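Local coordinates for protein sarcosine oxidase (Pyrococcus horikoshii, PDB 1Y56) that probably serves as the FAD-binding beta subunit of an L-proline dehydrogenase, an amine-oxidising flavoenzyme of the FAD-dependent oxidoreductase family, at residues R62-S67 with F338-A343; I51-N56 with P141-A146; V344-A349 with T357-E362. One frame throughout, in Å; residues are numbered along the deposited sequence.

Contact 1: R62-S67 with F338-A343; sequences RVMKRS and FMMAPA. With FAD (flavin-adenine dinucleotide), chain I.
Ser67 OG makes both hydrogen bonds between 62-67 and 338-343. It donates to Met339 O at 2.8 Å, lying in the carbonyl plane with a C=O...donor angle of 149°, and accepts a weak bond from Ala343 N at 3.4 Å. The hydroxyl thus bridges a carbonyl and the amide four residues on, just where helix 337-354 is kinked around Pro342 and that direct backbone bond is missing. Ser67 enters as a knob into a hole formed by Met339, Met340, Pro342 and Ala343.

Apolar packing fills the rest. Met64, bent at both chi2 and chi3, lays its SD 3.6 Å from Met340 CG and its CE 3.5 Å from Met339 CB, crossing both methionines at about a right angle. Val63 has CG1 anti to its own N (chi1 173°), which brings that methyl to 3.8 Å from Ala343 CB.

On the cofactor side, Met339 N gives FAD O2 a nearly straight bond of 2.7 Å, and the Phe338 ring turns its edge to the same oxygen.

The two helix axes cross at 78°. Helix 15-26 meets Phe338 and Ala341, while Trp71 of helix 58-78 gives a further bond to Met339 O.

Contact 2: I51-N56 with P141-A146; sequences IRQQFN and PTDGKA
Asp143 reaches across to Gln53 and Gln54, and its carboxylate is gripped at both oxygens. OD2 accepts from Gln53 N at 2.7 Å and from Gln53 NE2 at 3.1 Å, one from each face of the carboxylate plane. The same NE2 also donates to Thr142 OG1 at 3.2 Å. OD1 takes Gln54 NE2 at 3.0 Å, nearly along its C-O axis, with amide and carboxylate almost coplanar (15°). With CG anti to the carbonyl carbon (chi1 -63°), the carboxylate swings over to these donors. An alanine here is likely to leave the Gln53 backbone N without this acceptor and hold the two side-chain amides less firmly.

Beside this grip, Ile51 N to Gly144 O (2.8 Å) and Gly144 N to Ile51 O (3.1 Å) make a hydrogen-bonded antiparallel pair, a short beta bridge leading into strand 145-146. The bridge lies beside the flavin pocket: the Ile51 side chain is about 6 Å from the FAD and touches Phe338 and Met339.

In the second shell, Asn140 bonds Thr142 OG1 and Ser138 holds Gln54 OE1. Arg52 NH2 bonds to Gln54 O, in an inverse gamma turn centred on Gln54, and stands over the Phe55 ring.

Contact 3: V344-A349 with T357-E362; sequences VGEMVA and TKLPVE
Leu359 O, in the loop that folds back on Met347, is gripped twice by its own segment. Thr357 OG1 donates to it at 2.7 Å, tilted 28° from the carbonyl plane, and Val361 N adds a weak bond of 3.0 Å that closes an inverse gamma turn at Pro360. Thr357 OG1 sits between its backbone N and carbonyl carbon (chi1 69°). That rotation turns the hydroxyl along its own loop while CG2 is left facing the helix, near Met347 O. The two bonds help to hold the turn, which presents Leu359 and Val361 to the helix.

Met347 carries most of the packing, which is mainly apolar. Its chain runs out from the helix, stretched at chi2, and puts CE against Leu359 CB (3.3 Å) on one hand and Val361 CB (3.8 Å) on the other. It crosses Leu359 at about a right angle, but it runs antiparallel alongside Val361, with SD 4.1 Å from Val361 CG2. Glu346, extended beyond CG, passes Leu359 CD2 with its OE2 at 3.6 Å; its strongest polar partner is Arg66 of helix 58-78, which forms a salt bridge to OE1.

Val63 and Tyr364 also touch Met347, and Ile318 touches Val361. The whole is a helix with the chain that follows it turned back along its flank: helix 337-354 of the FAD-dependent oxidoreductase fold, packed against helix 15-26, with the C-terminal loop laid against the side chain of Met347.

Contact 1 stands between the other two, its centre about 9 Å from that of contact 2 and about 10 Å from that of contact 3, while the centres of contacts 2 and 3 are about 19 Å apart and the two do not touch. Helix 337-354 serves contacts 1 and 3 in turn, starting at the flavin and running out to the C-terminal loop. Along the chain the segments of contacts 1 and 2 alternate, and contact 3 follows both. Met64 and Met339 join contact 1 to the 51-56 loop; charged and apolar contacts of helix 58-78 join it to contact 3. Helix 58-78 thus ties the flavin-side loops to the C-terminal part of the subunit.

Contact 1: R62-S67 with F338-A343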
loop_
_atom_site.group_PDB
_atom_site.type_symbol
_atom_site.label_atom_id
_atom_site.label_comp_id
_atom_site.label_asym_id
_atom_site.label_seq_id
_atom_site.Cartn_x
_atom_site.Cartn_y
_atom_site.Cartn_z
ATOM N N ARG B 62 -6.370 -1.101 66.036
ATOM C CA ARG B 62 -6.731 -2.461 66.445
ATOM C C ARG B 62 -6.605 -3.426 65.270
ATOM O O ARG B 62 -6.020 -4.502 65.405
ATOM C CB ARG B 62 -8.141 -2.536 67.045
ATOM C CG ARG B 62 -8.531 -1.388 67.967
ATOM C CD ARG B 62 -9.140 -1.875 69.269
ATOM N NE ARG B 62 -9.976 -3.059 69.100
ATOM C CZ ARG B 62 -11.306 -3.051 69.115
ATOM N NH1 ARG B 62 -11.972 -1.915 69.288
ATOM N NH2 ARG B 62 -11.974 -4.186 68.943
ATOM N N VAL B 63 -7.143 -3.031 64.120
ATOM C CA VAL B 63 -7.046 -3.827 62.907
ATOM C C VAL B 63 -5.581 -4.121 62.519
ATOM O O VAL B 63 -5.231 -5.257 62.203
ATOM C CB VAL B 63 -7.803 -3.153 61.748
ATOM C CG1 VAL B 63 -7.562 -3.876 60.433
ATOM C CG2 VAL B 63 -9.284 -3.097 62.051
ATOM N N MET B 64 -4.729 -3.103 62.561
ATOM C CA MET B 64 -3.323 -3.287 62.224
ATOM C C MET B 64 -2.525 -4.082 63.266
ATOM O O MET B 64 -1.625 -4.856 62.909
ATOM C CB MET B 64 -2.651 -1.949 61.901
ATOM C CG MET B 64 -2.996 -1.444 60.503
ATOM S SD MET B 64 -3.023 -2.751 59.229
ATOM C CE MET B 64 -1.301 -3.278 59.260
ATOM N N LYS B 65 -2.858 -3.895 64.545
ATOM C CA LYS B 65 -2.299 -4.727 65.599
ATOM C C LYS B 65 -2.621 -6.181 65.268
ATOM O O LYS B 65 -1.737 -7.039 65.230
ATOM C CB LYS B 65 -2.881 -4.364 66.966
ATOM C CG LYS B 65 -2.117 -4.986 68.133
ATOM C CD LYS B 65 -3.032 -5.505 69.250
ATOM C CE LYS B 65 -2.379 -5.349 70.643
ATOM N NZ LYS B 65 -0.995 -5.907 70.812
ATOM N N ARG B 66 -3.889 -6.451 65.003
ATOM C CA ARG B 66 -4.274 -7.789 64.643
ATOM C C ARG B 66 -3.548 -8.214 63.373
ATOM O O ARG B 66 -2.967 -9.299 63.311
ATOM C CB ARG B 66 -5.782 -7.866 64.458
ATOM C CG ARG B 66 -6.265 -9.222 64.042
ATOM C CD ARG B 66 -5.914 -10.217 65.079
ATOM N NE ARG B 66 -6.275 -11.546 64.631
ATOM C CZ ARG B 66 -5.604 -12.645 64.949
ATOM N NH1 ARG B 66 -4.521 -12.569 65.718
ATOM N NH2 ARG B 66 -6.013 -13.811 64.487
ATOM N N SER B 67 -3.573 -7.343 62.368
ATOM C CA SER B 67 -2.980 -7.651 61.077
ATOM C C SER B 67 -1.535 -8.105 61.250
ATOM O O SER B 67 -1.154 -9.168 60.734
ATOM C CB SER B 67 -3.068 -6.457 60.136
ATOM O OG SER B 67 -3.206 -6.900 58.802
ATOM N N PHE B 338 -2.302 -3.001 51.437
ATOM C CA PHE B 338 -1.480 -4.217 51.495
ATOM C C PHE B 338 -1.292 -4.696 52.940
ATOM O O PHE B 338 -1.570 -5.852 53.249
ATOM C CB PHE B 338 -0.137 -4.014 50.790
ATOM C CG PHE B 338 0.922 -4.993 51.193
ATOM C CD1 PHE B 338 2.031 -4.572 51.921
ATOM C CD2 PHE B 338 0.831 -6.333 50.838
ATOM C CE1 PHE B 338 3.040 -5.482 52.298
ATOM C CE2 PHE B 338 1.833 -7.254 51.213
ATOM C CZ PHE B 338 2.933 -6.827 51.939
ATOM N N MET B 339 -0.849 -3.790 53.811
ATOM C CA MET B 339 -0.672 -4.082 55.227
ATOM C C MET B 339 -1.951 -4.578 55.913
ATOM O O MET B 339 -1.895 -5.435 56.793
ATOM C CB MET B 339 -0.095 -2.872 55.951
ATOM C CG MET B 339 -0.924 -1.610 55.892
ATOM S SD MET B 339 -0.062 -0.243 56.712
ATOM C CE MET B 339 0.858 0.547 55.382
ATOM N N MET B 340 -3.103 -4.068 55.492
ATOM C CA MET B 340 -4.368 -4.444 56.130
ATOM C C MET B 340 -4.854 -5.847 55.763
ATOM O O MET B 340 -5.610 -6.468 56.517
ATOM C CB MET B 340 -5.458 -3.436 55.776
ATOM C CG MET B 340 -5.411 -2.157 56.568
ATOM S SD MET B 340 -6.703 -0.998 56.088
ATOM C CE MET B 340 -8.179 -1.887 56.592
ATOM N N ALA B 341 -4.418 -6.331 54.603
ATOM C CA ALA B 341 -5.042 -7.470 53.940
ATOM C C ALA B 341 -5.330 -8.680 54.825
ATOM O O ALA B 341 -6.469 -9.138 54.856
ATOM C CB ALA B 341 -4.252 -7.868 52.696
ATOM N N PRO B 342 -4.315 -9.202 55.552
ATOM C CA PRO B 342 -4.533 -10.361 56.414
ATOM C C PRO B 342 -5.689 -10.161 57.377
ATOM O O PRO B 342 -6.499 -11.076 57.567
ATOM C CB PRO B 342 -3.232 -10.437 57.200
ATOM C CG PRO B 342 -2.245 -9.931 56.270
ATOM C CD PRO B 342 -2.909 -8.766 55.633
ATOM N N ALA B 343 -5.766 -8.975 57.971
ATOM C CA ALA B 343 -6.868 -8.652 58.858
ATOM C C ALA B 343 -8.204 -8.494 58.135
ATOM O O ALA B 343 -9.220 -8.996 58.623
ATOM C CB ALA B 343 -6.552 -7.434 59.695
HETATM P PA FAD I . -5.270 -4.859 43.609
HETATM O O1A FAD I . -5.323 -3.828 42.523
HETATM O O2A FAD I . -3.925 -5.401 44.018
HETATM O O5B FAD I . -6.270 -6.053 43.225
HETATM C C5B FAD I . -7.449 -5.813 42.474
HETATM C C4B FAD I . -7.467 -6.837 41.357
HETATM O O4B FAD I . -8.771 -6.888 40.790
HETATM C C3B FAD I . -6.502 -6.501 40.222
HETATM O O3B FAD I . -5.474 -7.502 40.146
HETATM C C2B FAD I . -7.373 -6.478 38.977
HETATM O O2B FAD I . -6.847 -7.215 37.885
HETATM C C1B FAD I . -8.625 -7.189 39.412
HETATM N N9A FAD I . -9.796 -6.776 38.609
HETATM C C8A FAD I . -10.183 -5.528 38.285
HETATM N N7A FAD I . -11.295 -5.615 37.517
HETATM C C5A FAD I . -11.592 -6.921 37.369
HETATM C C6A FAD I . -12.604 -7.615 36.713
HETATM N N6A FAD I . -13.569 -6.948 36.033
HETATM N N1A FAD I . -12.617 -8.961 36.762
HETATM C C2A FAD I . -11.670 -9.648 37.435
HETATM N N3A FAD I . -10.681 -9.009 38.080
HETATM C C4A FAD I . -10.637 -7.649 38.060
HETATM N N1 FAD I . -0.017 -0.506 50.688
HETATM C C2 FAD I . 0.562 -0.820 51.863
HETATM O O2 FAD I . -0.127 -1.379 52.736
HETATM N N3 FAD I . 1.855 -0.552 52.127
HETATM C C4 FAD I . 2.661 0.044 51.226
HETATM O O4 FAD I . 3.866 0.277 51.488
HETATM C C4X FAD I . 2.138 0.413 49.993
HETATM N N5 FAD I . 2.880 1.021 49.034
HETATM C C5X FAD I . 2.327 1.353 47.837
HETATM C C6 FAD I . 3.128 1.977 46.874
HETATM C C7 FAD I . 2.595 2.326 45.628
HETATM C C7M FAD I . 3.473 3.001 44.599
HETATM C C8 FAD I . 1.247 2.046 45.358
HETATM C C8M FAD I . 0.628 2.393 44.061
HETATM C C9 FAD I . 0.447 1.425 46.316
HETATM C C9A FAD I . 0.973 1.068 47.558
HETATM N N10 FAD I . 0.175 0.468 48.467
HETATM C C10 FAD I . 0.703 0.107 49.730
HETATM C "C1'" FAD I . -1.227 0.213 48.157
HETATM C "C2'" FAD I . -1.470 -1.256 47.932
HETATM O "O2'" FAD I . -0.817 -1.613 46.720
HETATM C "C3'" FAD I . -2.956 -1.469 47.761
HETATM O "O3'" FAD I . -3.648 -0.934 48.897
HETATM C "C4'" FAD I . -3.249 -2.952 47.628
HETATM O "O4'" FAD I . -2.535 -3.528 46.519
HETATM C "C5'" FAD I . -4.735 -3.186 47.435
HETATM O "O5'" FAD I . -4.855 -4.561 47.098
HETATM P P FAD I . -6.155 -5.043 46.325
HETATM O O1P FAD I . -7.337 -4.408 47.009
HETATM O O2P FAD I . -6.040 -6.533 46.179
HETATM O O3P FAD I . -5.975 -4.267 44.924
#

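Contact 2: I51-N56 with P141-A146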
loop_
_atom_site.group_PDB
_atom_site.type_symbol
_atom_site.label_atom_id
_atom_site.label_comp_id
_atom_site.label_asym_id
_atom_site.label_seq_id
_atom_site.Cartn_x
_atom_site.Cartn_y
_atom_site.Cartn_z
ATOM N N ILE B 51 4.432 -2.051 56.426
ATOM C CA ILE B 51 3.289 -2.648 57.086
ATOM C C ILE B 51 3.427 -1.912 58.419
ATOM O O ILE B 51 4.513 -1.849 58.986
ATOM C CB ILE B 51 3.433 -4.171 57.386
ATOM C CG1 ILE B 51 3.518 -5.004 56.103
ATOM C CG2 ILE B 51 2.252 -4.670 58.238
ATOM C CD1 ILE B 51 3.635 -6.505 56.334
ATOM N N ARG B 52 2.331 -1.366 58.922
ATOM C CA ARG B 52 2.397 -0.325 59.921
ATOM C C ARG B 52 1.216 -0.433 60.873
ATOM O O ARG B 52 0.106 -0.786 60.454
ATOM C CB ARG B 52 2.317 1.001 59.183
ATOM C CG ARG B 52 2.853 2.184 59.906
ATOM C CD ARG B 52 2.014 3.449 59.607
ATOM N NE ARG B 52 1.556 3.575 58.220
ATOM C CZ ARG B 52 0.486 4.272 57.842
ATOM N NH1 ARG B 52 0.160 4.315 56.559
ATOM N NH2 ARG B 52 -0.263 4.913 58.735
ATOM N N GLN B 53 1.448 -0.132 62.152
ATOM C CA GLN B 53 0.361 -0.055 63.148
ATOM C C GLN B 53 0.164 1.372 63.666
ATOM O O GLN B 53 -0.726 1.620 64.477
ATOM C CB GLN B 53 0.617 -0.994 64.334
ATOM C CG GLN B 53 0.733 -2.467 63.991
ATOM C CD GLN B 53 1.537 -3.235 65.021
ATOM O OE1 GLN B 53 0.974 -3.993 65.818
ATOM N NE2 GLN B 53 2.858 -3.037 65.021
ATOM N N GLN B 54 1.008 2.299 63.210
ATOM C CA GLN B 54 0.951 3.696 63.639
ATOM C C GLN B 54 -0.108 4.489 62.861
ATOM O O GLN B 54 0.190 5.222 61.921
ATOM C CB GLN B 54 2.329 4.352 63.555
ATOM C CG GLN B 54 3.351 3.744 64.502
ATOM C CD GLN B 54 4.701 4.430 64.422
ATOM O OE1 GLN B 54 4.835 5.608 64.754
ATOM N NE2 GLN B 54 5.714 3.691 63.977
ATOM N N PHE B 55 -1.356 4.298 63.276
ATOM C CA PHE B 55 -2.513 5.012 62.760
ATOM C C PHE B 55 -3.067 5.907 63.875
ATOM O O PHE B 55 -2.514 5.931 64.982
ATOM C CB PHE B 55 -3.545 4.012 62.239
ATOM C CG PHE B 55 -3.164 3.401 60.922
ATOM C CD1 PHE B 55 -2.200 2.393 60.857
ATOM C CD2 PHE B 55 -3.752 3.843 59.742
ATOM C CE1 PHE B 55 -1.829 1.826 59.624
ATOM C CE2 PHE B 55 -3.401 3.292 58.511
ATOM C CZ PHE B 55 -2.437 2.284 58.445
ATOM N N ASN B 56 -4.142 6.640 63.592
ATOM C CA ASN B 56 -4.541 7.752 64.452
ATOM C C ASN B 56 -5.931 7.647 65.012
ATOM O O ASN B 56 -6.518 8.646 65.434
ATOM C CB ASN B 56 -4.387 9.040 63.675
ATOM C CG ASN B 56 -3.015 9.165 63.097
ATOM O OD1 ASN B 56 -2.028 8.845 63.767
ATOM N ND2 ASN B 56 -2.927 9.592 61.839
ATOM N N PRO B 141 8.994 -0.564 67.007
ATOM C CA PRO B 141 9.851 -1.645 66.517
ATOM C C PRO B 141 9.099 -2.867 65.963
ATOM O O PRO B 141 9.724 -3.724 65.352
ATOM C CB PRO B 141 10.691 -2.016 67.745
ATOM C CG PRO B 141 9.841 -1.639 68.922
ATOM C CD PRO B 141 8.899 -0.542 68.481
ATOM N N THR B 142 7.784 -2.950 66.150
ATOM C CA THR B 142 7.029 -4.089 65.613
ATOM C C THR B 142 6.344 -3.849 64.260
ATOM O O THR B 142 5.648 -4.730 63.759
ATOM C CB THR B 142 6.011 -4.645 66.616
ATOM O OG1 THR B 142 5.186 -3.583 67.099
ATOM C CG2 THR B 142 6.716 -5.290 67.780
ATOM N N ASP B 143 6.533 -2.669 63.669
ATOM C CA ASP B 143 6.172 -2.447 62.263
ATOM C C ASP B 143 7.271 -3.058 61.392
ATOM O O ASP B 143 8.406 -3.247 61.840
ATOM C CB ASP B 143 6.025 -0.955 61.946
ATOM C CG ASP B 143 4.898 -0.280 62.736
ATOM O OD1 ASP B 143 5.039 0.929 63.033
ATOM O OD2 ASP B 143 3.878 -0.930 63.063
ATOM N N GLY B 144 6.945 -3.370 60.146
ATOM C CA GLY B 144 7.905 -4.033 59.284
ATOM C C GLY B 144 7.618 -3.873 57.811
ATOM O O GLY B 144 6.835 -3.026 57.402
ATOM N N LYS B 145 8.283 -4.700 57.019
ATOM C CA LYS B 145 8.168 -4.677 55.578
ATOM C C LYS B 145 8.194 -6.105 55.048
ATOM O O LYS B 145 8.750 -6.987 55.689
ATOM C CB LYS B 145 9.280 -3.829 54.968
ATOM C CG LYS B 145 10.593 -3.973 55.654
ATOM C CD LYS B 145 11.674 -3.219 54.932
ATOM C CE LYS B 145 13.006 -3.849 55.235
ATOM N NZ LYS B 145 14.089 -2.899 54.977
ATOM N N ALA B 146 7.549 -6.324 53.902
ATOM C CA ALA B 146 7.450 -7.637 53.263
ATOM C C ALA B 146 7.276 -7.381 51.775
ATOM O O ALA B 146 6.861 -6.290 51.400
ATOM C CB ALA B 146 6.256 -8.406 53.808
#

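Contact 3: V344-A349 with T357-E362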
loop_
_atom_site.group_PDB
_atom_site.type_symbol
_atom_site.label_atom_id
_atom_site.label_comp_id
_atom_site.label_asym_id
_atom_site.label_seq_id
_atom_site.Cartn_x
_atom_site.Cartn_y
_atom_site.Cartn_z
ATOM N N VAL B 344 -8.233 -7.819 56.982
ATOM C CA VAL B 344 -9.528 -7.679 56.297
ATOM C C VAL B 344 -10.025 -9.037 55.796
ATOM O O VAL B 344 -11.241 -9.272 55.713
ATOM C CB VAL B 344 -9.584 -6.590 55.177
ATOM C CG1 VAL B 344 -8.685 -5.422 55.505
ATOM C CG2 VAL B 344 -9.270 -7.163 53.813
ATOM N N GLY B 345 -9.082 -9.929 55.483
ATOM C CA GLY B 345 -9.414 -11.296 55.109
ATOM C C GLY B 345 -10.227 -11.895 56.237
ATOM O O GLY B 345 -11.372 -12.325 56.039
ATOM N N GLU B 346 -9.638 -11.878 57.432
ATOM C CA GLU B 346 -10.306 -12.329 58.646
ATOM C C GLU B 346 -11.688 -11.681 58.840
ATOM O O GLU B 346 -12.670 -12.392 59.040
ATOM C CB GLU B 346 -9.412 -12.067 59.858
ATOM C CG GLU B 346 -9.746 -12.886 61.095
ATOM C CD GLU B 346 -8.758 -12.636 62.230
ATOM O OE1 GLU B 346 -7.863 -13.502 62.429
ATOM O OE2 GLU B 346 -8.867 -11.574 62.904
ATOM N N MET B 347 -11.767 -10.352 58.767
ATOM C CA MET B 347 -13.043 -9.642 58.925
ATOM C C MET B 347 -14.119 -10.075 57.923
ATOM O O MET B 347 -15.234 -10.401 58.319
ATOM C CB MET B 347 -12.840 -8.136 58.791
ATOM C CG MET B 347 -12.327 -7.446 60.022
ATOM S SD MET B 347 -11.741 -5.807 59.568
ATOM C CE MET B 347 -12.108 -4.912 61.054
ATOM N N VAL B 348 -13.781 -10.051 56.632
ATOM C CA VAL B 348 -14.721 -10.393 55.567
ATOM C C VAL B 348 -15.192 -11.831 55.741
ATOM O O VAL B 348 -16.383 -12.094 55.663
ATOM C CB VAL B 348 -14.121 -10.157 54.149
ATOM C CG1 VAL B 348 -15.017 -10.743 53.052
ATOM C CG2 VAL B 348 -13.879 -8.672 53.906
ATOM N N ALA B 349 -14.263 -12.750 56.004
ATOM C CA ALA B 349 -14.614 -14.148 56.281
ATOM C C ALA B 349 -15.696 -14.231 57.366
ATOM O O ALA B 349 -16.751 -14.813 57.148
ATOM C CB ALA B 349 -13.386 -14.940 56.689
ATOM N N THR B 357 -18.037 -9.499 63.296
ATOM C CA THR B 357 -16.581 -9.646 63.425
ATOM C C THR B 357 -16.047 -9.228 64.783
ATOM O O THR B 357 -16.562 -8.295 65.414
ATOM C CB THR B 357 -15.799 -8.807 62.367
ATOM O OG1 THR B 357 -15.945 -7.404 62.642
ATOM C CG2 THR B 357 -16.284 -9.098 60.957
ATOM N N LYS B 358 -14.981 -9.906 65.203
ATOM C CA LYS B 358 -14.238 -9.549 66.411
ATOM C C LYS B 358 -13.803 -8.064 66.357
ATOM O O LYS B 358 -14.214 -7.268 67.209
ATOM C CB LYS B 358 -13.048 -10.511 66.586
ATOM C CG LYS B 358 -12.724 -10.911 68.029
ATOM C CD LYS B 358 -11.557 -10.084 68.612
ATOM C CE LYS B 358 -10.902 -10.762 69.841
ATOM N NZ LYS B 358 -10.447 -12.169 69.546
ATOM N N LEU B 359 -13.022 -7.705 65.325
ATOM C CA LEU B 359 -12.555 -6.326 65.084
ATOM C C LEU B 359 -13.695 -5.336 64.760
ATOM O O LEU B 359 -14.795 -5.749 64.390
ATOM C CB LEU B 359 -11.532 -6.302 63.940
ATOM C CG LEU B 359 -10.048 -6.733 63.934
ATOM C CD1 LEU B 359 -9.187 -6.074 65.044
ATOM C CD2 LEU B 359 -9.903 -8.254 63.926
ATOM N N PRO B 360 -13.426 -4.020 64.893
ATOM C CA PRO B 360 -14.386 -2.947 64.615
ATOM C C PRO B 360 -14.580 -2.640 63.117
ATOM O O PRO B 360 -14.259 -1.538 62.661
ATOM C CB PRO B 360 -13.754 -1.744 65.318
ATOM C CG PRO B 360 -12.322 -1.988 65.214
ATOM C CD PRO B 360 -12.138 -3.469 65.357
ATOM N N VAL B 361 -15.126 -3.602 62.375
ATOM C CA VAL B 361 -15.326 -3.477 60.929
ATOM C C VAL B 361 -16.254 -2.324 60.552
ATOM O O VAL B 361 -16.161 -1.800 59.442
ATOM C CB VAL B 361 -15.813 -4.826 60.293
ATOM C CG1 VAL B 361 -17.255 -5.117 60.640
ATOM C CG2 VAL B 361 -15.623 -4.839 58.788
ATOM N N GLU B 362 -17.120 -1.906 61.474
ATOM C CA GLU B 362 -18.111 -0.863 61.165
ATOM C C GLU B 362 -17.515 0.529 60.885
ATOM O O GLU B 362 -18.170 1.372 60.276
ATOM C CB GLU B 362 -19.259 -0.816 62.197
ATOM C CG GLU B 362 -18.853 -0.521 63.646
ATOM C CD GLU B 362 -18.163 -1.707 64.346
ATOM O OE1 GLU B 362 -17.460 -1.452 65.357
ATOM O OE2 GLU B 362 -18.315 -2.877 63.892
#